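Local coordinates for uncharacterized protein PA0076 (Pseudomonas aeruginosa PAO1, PDB 2QNU) that is probably an accessory protein associated with the type VI secretion system, its precise molecular role being inferred only, at residues B[48-61]-B[73-87]. Sequence-based numbering, arbitrary orientation.
Sequences WLDAYLTSPLWRFA and TGVVMPSIDRVGRYF
Phe60 lays one ring face over the backbone of Gly74, whose CA lies 4.0 Å from the ring centroid. The chi1 of Phe60, 62°, puts CG between its own backbone N and carbonyl carbon and folds the ring across the neighbouring strand. Phe60 O accepts two bonds, from Gly74 N and from Thr73 OG1; the hydroxyl oxygen is 2.8 Å from it. Trp58 and Val76 exchange a pair of backbone bonds. On the other side of the sheet, Val75 CG2 packs along Arg59 CG, and helix 110-121 covers them; Glu116 takes the Arg59 guanidinium in a salt bridge. These pairs form the antiparallel hairpin of strands 58-62 and 71-77, in the middle of the antiparallel sheet, between strands 89-95 and 180-185. Beyond it, helix 48-53 rests on the chain that follows strand 71-77. The Tyr52 ring is sandwiched between Trp48 CH2 and Pro78 CB, the latter 3.7 Å from its centroid. Its OH donates to Ser79 O at 2.8 Å, and that oxygen also accepts from Phe87 N. Toward solvent, Leu49 CD1 still sits close over one face of the partly exposed Tyr86 ring. Exposed Leu53 touches it loosely, with CD1 4.0 Å from Tyr86 CE1.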
loop_
_atom_site.group_PDB
_atom_site.type_symbol
_atom_site.label_atom_id
_atom_site.label_comp_id
_atom_site.label_asym_id
_atom_site.label_seq_id
_atom_site.Cartn_x
_atom_site.Cartn_y
_atom_site.Cartn_z
ATOM N N TRP B 48 -18.638 -18.222 23.074
ATOM C CA TRP B 48 -18.569 -16.806 22.670
ATOM C C TRP B 48 -18.032 -15.901 23.784
ATOM O O TRP B 48 -17.138 -15.040 23.552
ATOM C CB TRP B 48 -19.959 -16.297 22.247
ATOM C CG TRP B 48 -19.874 -14.857 21.822
ATOM C CD1 TRP B 48 -19.436 -14.393 20.595
ATOM C CD2 TRP B 48 -20.193 -13.698 22.586
ATOM N NE1 TRP B 48 -19.439 -13.018 20.588
ATOM C CE2 TRP B 48 -19.910 -12.563 21.777
ATOM C CE3 TRP B 48 -20.688 -13.487 23.868
ATOM C CZ2 TRP B 48 -20.109 -11.271 22.218
ATOM C CZ3 TRP B 48 -20.867 -12.171 24.304
ATOM C CH2 TRP B 48 -20.585 -11.095 23.481
ATOM N N LEU B 49 -18.600 -16.052 24.992
ATOM C CA LEU B 49 -18.389 -15.078 26.059
ATOM C C LEU B 49 -16.949 -15.055 26.571
ATOM O O LEU B 49 -16.358 -13.992 26.767
ATOM C CB LEU B 49 -19.387 -15.289 27.171
ATOM C CG LEU B 49 -19.233 -14.372 28.361
ATOM C CD1 LEU B 49 -19.491 -12.919 28.019
ATOM C CD2 LEU B 49 -20.170 -14.861 29.474
ATOM N N ASP B 50 -16.367 -16.233 26.650
ATOM C CA ASP B 50 -14.960 -16.399 26.988
ATOM C C ASP B 50 -14.021 -15.774 25.996
ATOM O O ASP B 50 -13.026 -15.109 26.370
ATOM C CB ASP B 50 -14.650 -17.898 27.066
ATOM C CG ASP B 50 -15.353 -18.590 28.277
ATOM O OD1 ASP B 50 -16.029 -17.901 29.099
ATOM O OD2 ASP B 50 -15.264 -19.845 28.383
ATOM N N ALA B 51 -14.317 -15.998 24.721
ATOM C CA ALA B 51 -13.535 -15.354 23.623
ATOM C C ALA B 51 -13.598 -13.827 23.654
ATOM O O ALA B 51 -12.553 -13.140 23.574
ATOM C CB ALA B 51 -14.054 -15.877 22.266
ATOM N N TYR B 52 -14.817 -13.312 23.737
ATOM C CA TYR B 52 -15.124 -11.889 23.769
ATOM C C TYR B 52 -14.402 -11.157 24.926
ATOM O O TYR B 52 -13.738 -10.119 24.729
ATOM C CB TYR B 52 -16.626 -11.690 23.907
ATOM C CG TYR B 52 -17.122 -10.221 24.042
ATOM C CD1 TYR B 52 -17.595 -9.719 25.275
ATOM C CD2 TYR B 52 -17.150 -9.347 22.944
ATOM C CE1 TYR B 52 -18.082 -8.405 25.416
ATOM C CE2 TYR B 52 -17.627 -8.032 23.080
ATOM C CZ TYR B 52 -18.099 -7.572 24.309
ATOM O OH TYR B 52 -18.599 -6.318 24.429
ATOM N N LEU B 53 -14.569 -11.708 26.116
ATOM C CA LEU B 53 -14.025 -11.107 27.371
ATOM C C LEU B 53 -12.539 -11.006 27.390
ATOM O O LEU B 53 -12.002 -10.070 27.987
ATOM C CB LEU B 53 -14.435 -11.965 28.520
ATOM C CG LEU B 53 -15.684 -11.596 29.279
ATOM C CD1 LEU B 53 -16.659 -10.690 28.648
ATOM C CD2 LEU B 53 -16.322 -12.894 29.730
ATOM N N THR B 54 -11.849 -11.932 26.735
ATOM C CA THR B 54 -10.405 -11.887 26.753
ATOM C C THR B 54 -9.768 -11.472 25.443
ATOM O O THR B 54 -8.565 -11.711 25.255
ATOM C CB THR B 54 -9.849 -13.256 27.083
ATOM O OG1 THR B 54 -10.337 -14.178 26.095
ATOM C CG2 THR B 54 -10.294 -13.692 28.495
ATOM N N SER B 55 -10.580 -10.960 24.503
ATOM C CA SER B 55 -10.133 -10.604 23.192
ATOM C C SER B 55 -9.389 -9.251 23.261
ATOM O O SER B 55 -9.581 -8.468 24.207
ATOM C CB SER B 55 -11.319 -10.505 22.231
ATOM O OG SER B 55 -12.257 -9.558 22.694
ATOM N N PRO B 56 -8.532 -8.974 22.261
ATOM C CA PRO B 56 -7.762 -7.728 22.219
ATOM C C PRO B 56 -8.525 -6.440 22.079
ATOM O O PRO B 56 -9.719 -6.362 21.699
ATOM C CB PRO B 56 -6.906 -7.876 20.964
ATOM C CG PRO B 56 -6.819 -9.348 20.775
ATOM C CD PRO B 56 -8.193 -9.838 21.127
ATOM N N LEU B 57 -7.785 -5.390 22.413
ATOM C CA LEU B 57 -8.182 -4.064 22.023
ATOM C C LEU B 57 -7.582 -3.901 20.623
ATOM O O LEU B 57 -6.376 -4.247 20.416
ATOM C CB LEU B 57 -7.616 -3.024 22.995
ATOM C CG LEU B 57 -8.447 -2.865 24.289
ATOM C CD1 LEU B 57 -8.299 -4.089 25.223
ATOM C CD2 LEU B 57 -8.050 -1.600 24.977
ATOM N N TRP B 58 -8.448 -3.489 19.666
ATOM C CA TRP B 58 -8.047 -3.266 18.305
ATOM C C TRP B 58 -8.021 -1.778 17.976
ATOM O O TRP B 58 -8.979 -1.069 18.066
ATOM C CB TRP B 58 -8.962 -4.023 17.368
ATOM C CG TRP B 58 -8.842 -5.481 17.534
ATOM C CD1 TRP B 58 -9.717 -6.296 18.163
ATOM C CD2 TRP B 58 -7.814 -6.306 17.024
ATOM N NE1 TRP B 58 -9.278 -7.605 18.113
ATOM C CE2 TRP B 58 -8.125 -7.642 17.392
ATOM C CE3 TRP B 58 -6.695 -6.071 16.225
ATOM C CZ2 TRP B 58 -7.323 -8.714 17.045
ATOM C CZ3 TRP B 58 -5.877 -7.122 15.923
ATOM C CH2 TRP B 58 -6.190 -8.431 16.340
ATOM N N ARG B 59 -6.858 -1.339 17.602
ATOM C CA ARG B 59 -6.653 -0.028 17.004
ATOM C C ARG B 59 -7.070 -0.168 15.516
ATOM O O ARG B 59 -6.898 -1.214 14.951
ATOM C CB ARG B 59 -5.184 0.288 17.053
ATOM C CG ARG B 59 -4.603 0.240 18.435
ATOM C CD ARG B 59 -3.110 0.224 18.446
ATOM N NE ARG B 59 -2.601 0.028 19.819
ATOM C CZ ARG B 59 -1.310 0.030 20.150
ATOM N NH1 ARG B 59 -0.386 0.308 19.245
ATOM N NH2 ARG B 59 -0.939 -0.170 21.396
ATOM N N PHE B 60 -7.659 0.869 14.947
ATOM C CA PHE B 60 -8.077 0.818 13.590
ATOM C C PHE B 60 -7.942 2.146 12.839
ATOM O O PHE B 60 -7.976 3.220 13.413
ATOM C CB PHE B 60 -9.527 0.334 13.512
ATOM C CG PHE B 60 -10.514 1.241 14.204
ATOM C CD1 PHE B 60 -11.055 2.352 13.555
ATOM C CD2 PHE B 60 -10.945 0.957 15.492
ATOM C CE1 PHE B 60 -11.972 3.164 14.194
ATOM C CE2 PHE B 60 -11.835 1.759 16.147
ATOM C CZ PHE B 60 -12.359 2.856 15.535
ATOM N N ALA B 61 -7.837 2.001 11.519
ATOM C CA ALA B 61 -8.008 3.086 10.577
ATOM C C ALA B 61 -8.855 2.617 9.398
ATOM O O ALA B 61 -8.556 1.607 8.734
ATOM C CB ALA B 61 -6.698 3.532 10.118
ATOM N N THR B 73 -10.379 6.819 12.677
ATOM C CA THR B 73 -9.338 6.100 13.398
ATOM C C THR B 73 -9.692 6.026 14.890
ATOM O O THR B 73 -10.459 6.837 15.392
ATOM C CB THR B 73 -7.983 6.735 13.203
ATOM O OG1 THR B 73 -6.973 5.867 13.705
ATOM C CG2 THR B 73 -7.886 8.081 13.887
ATOM N N GLY B 74 -9.171 5.004 15.564
ATOM C CA GLY B 74 -9.524 4.817 16.954
ATOM C C GLY B 74 -9.114 3.495 17.533
ATOM O O GLY B 74 -8.212 2.832 17.023
ATOM N N VAL B 75 -9.751 3.169 18.644
ATOM C CA VAL B 75 -9.540 1.892 19.310
ATOM C C VAL B 75 -10.885 1.366 19.791
ATOM O O VAL B 75 -11.714 2.126 20.224
ATOM C CB VAL B 75 -8.550 1.977 20.487
ATOM C CG1 VAL B 75 -8.259 0.556 21.034
ATOM C CG2 VAL B 75 -7.252 2.659 20.090
ATOM N N VAL B 76 -11.106 0.063 19.666
ATOM C CA VAL B 76 -12.347 -0.538 20.154
ATOM C C VAL B 76 -11.979 -1.655 21.124
ATOM O O VAL B 76 -10.991 -2.361 20.919
ATOM C CB VAL B 76 -13.258 -1.117 19.046
ATOM C CG1 VAL B 76 -12.520 -2.077 18.110
ATOM C CG2 VAL B 76 -14.455 -1.843 19.648
HETATM N N MSE B 77 -12.754 -1.759 22.212
HETATM C CA MSE B 77 -12.539 -2.748 23.287
HETATM C C MSE B 77 -13.817 -3.459 23.686
HETATM O O MSE B 77 -14.812 -2.815 23.838
HETATM C CB MSE B 77 -12.039 -1.988 24.542
HETATM C CG MSE B 77 -11.764 -2.926 25.744
HETATM SE SE MSE B 77 -11.357 -1.882 27.426
HETATM C CE MSE B 77 -13.126 -1.354 27.819
ATOM N N PRO B 78 -13.779 -4.779 23.934
ATOM C CA PRO B 78 -14.971 -5.443 24.491
ATOM C C PRO B 78 -15.418 -4.784 25.808
ATOM O O PRO B 78 -14.579 -4.422 26.635
ATOM C CB PRO B 78 -14.512 -6.888 24.750
ATOM C CG PRO B 78 -13.309 -7.052 23.883
ATOM C CD PRO B 78 -12.669 -5.725 23.697
ATOM N N SER B 79 -16.715 -4.591 25.968
ATOM C CA SER B 79 -17.250 -3.847 27.102
ATOM C C SER B 79 -18.627 -4.355 27.497
ATOM O O SER B 79 -19.144 -5.365 26.956
ATOM C CB SER B 79 -17.271 -2.352 26.781
ATOM O OG SER B 79 -17.484 -1.565 27.964
ATOM N N ILE B 80 -19.231 -3.631 28.417
ATOM C CA ILE B 80 -20.447 -4.073 29.082
ATOM C C ILE B 80 -21.122 -2.884 29.744
ATOM O O ILE B 80 -20.445 -1.911 30.088
ATOM C CB ILE B 80 -20.097 -5.143 30.163
ATOM C CG1 ILE B 80 -21.330 -5.936 30.608
ATOM C CG2 ILE B 80 -19.482 -4.498 31.384
ATOM C CD1 ILE B 80 -21.025 -6.945 31.725
ATOM N N ASP B 81 -22.436 -2.925 29.864
ATOM C CA ASP B 81 -23.166 -1.815 30.478
ATOM C C ASP B 81 -23.412 -2.150 31.945
ATOM O O ASP B 81 -23.046 -3.228 32.411
ATOM C CB ASP B 81 -24.475 -1.464 29.740
ATOM C CG ASP B 81 -25.557 -2.625 29.769
ATOM O OD1 ASP B 81 -25.553 -3.448 30.721
ATOM O OD2 ASP B 81 -26.428 -2.675 28.847
ATOM N N ARG B 82 -24.001 -1.204 32.660
ATOM C CA ARG B 82 -24.217 -1.311 34.126
ATOM C C ARG B 82 -25.119 -2.507 34.520
ATOM O O ARG B 82 -24.974 -3.063 35.588
ATOM C CB ARG B 82 -24.739 0.050 34.660
ATOM C CG ARG B 82 -25.359 0.112 36.072
ATOM C CD ARG B 82 -24.353 -0.202 37.180
ATOM N NE ARG B 82 -24.885 -0.040 38.546
ATOM C CZ ARG B 82 -25.942 -0.686 39.059
ATOM N NH1 ARG B 82 -26.641 -1.573 38.326
ATOM N NH2 ARG B 82 -26.315 -0.431 40.328
ATOM N N VAL B 83 -26.020 -2.917 33.653
ATOM C CA VAL B 83 -26.880 -4.066 33.936
ATOM C C VAL B 83 -26.502 -5.357 33.193
ATOM O O VAL B 83 -27.357 -6.228 33.005
ATOM C CB VAL B 83 -28.374 -3.733 33.704
ATOM C CG1 VAL B 83 -28.808 -2.588 34.639
ATOM C CG2 VAL B 83 -28.676 -3.384 32.274
ATOM N N GLY B 84 -25.232 -5.488 32.798
ATOM C CA GLY B 84 -24.670 -6.780 32.394
ATOM C C GLY B 84 -24.795 -7.193 30.927
ATOM O O GLY B 84 -24.465 -8.324 30.548
ATOM N N ARG B 85 -25.254 -6.282 30.074
ATOM C CA ARG B 85 -25.369 -6.569 28.643
ATOM C C ARG B 85 -24.065 -6.207 27.924
ATOM O O ARG B 85 -23.395 -5.241 28.309
ATOM C CB ARG B 85 -26.580 -5.833 28.092
ATOM C CG ARG B 85 -27.839 -6.175 28.887
ATOM C CD ARG B 85 -29.027 -5.248 28.638
ATOM N NE ARG B 85 -28.730 -3.843 28.895
ATOM C CZ ARG B 85 -29.632 -2.873 28.813
ATOM N NH1 ARG B 85 -30.908 -3.137 28.548
ATOM N NH2 ARG B 85 -29.266 -1.622 28.998
ATOM N N TYR B 86 -23.678 -7.016 26.932
ATOM C CA TYR B 86 -22.391 -6.876 26.219
ATOM C C TYR B 86 -22.433 -6.010 24.945
ATOM O O TYR B 86 -23.241 -6.245 24.051
ATOM C CB TYR B 86 -21.848 -8.275 25.904
ATOM C CG TYR B 86 -21.649 -9.065 27.164
ATOM C CD1 TYR B 86 -20.604 -8.733 28.022
ATOM C CD2 TYR B 86 -22.539 -10.098 27.540
ATOM C CE1 TYR B 86 -20.401 -9.397 29.195
ATOM C CE2 TYR B 86 -22.354 -10.773 28.716
ATOM C CZ TYR B 86 -21.274 -10.418 29.550
ATOM O OH TYR B 86 -21.019 -11.034 30.745
ATOM N N PHE B 87 -21.560 -4.996 24.866
ATOM C CA PHE B 87 -21.312 -4.264 23.640
ATOM C C PHE B 87 -19.979 -3.568 23.711
ATOM O O PHE B 87 -19.616 -3.065 24.769
ATOM C CB PHE B 87 -22.388 -3.205 23.415
ATOM C CG PHE B 87 -22.544 -2.827 22.015
ATOM C CD1 PHE B 87 -23.275 -3.650 21.133
ATOM C CD2 PHE B 87 -21.955 -1.635 21.508
ATOM C CE1 PHE B 87 -23.427 -3.280 19.823
ATOM C CE2 PHE B 87 -22.127 -1.279 20.204
ATOM C CZ PHE B 87 -22.849 -2.105 19.359
#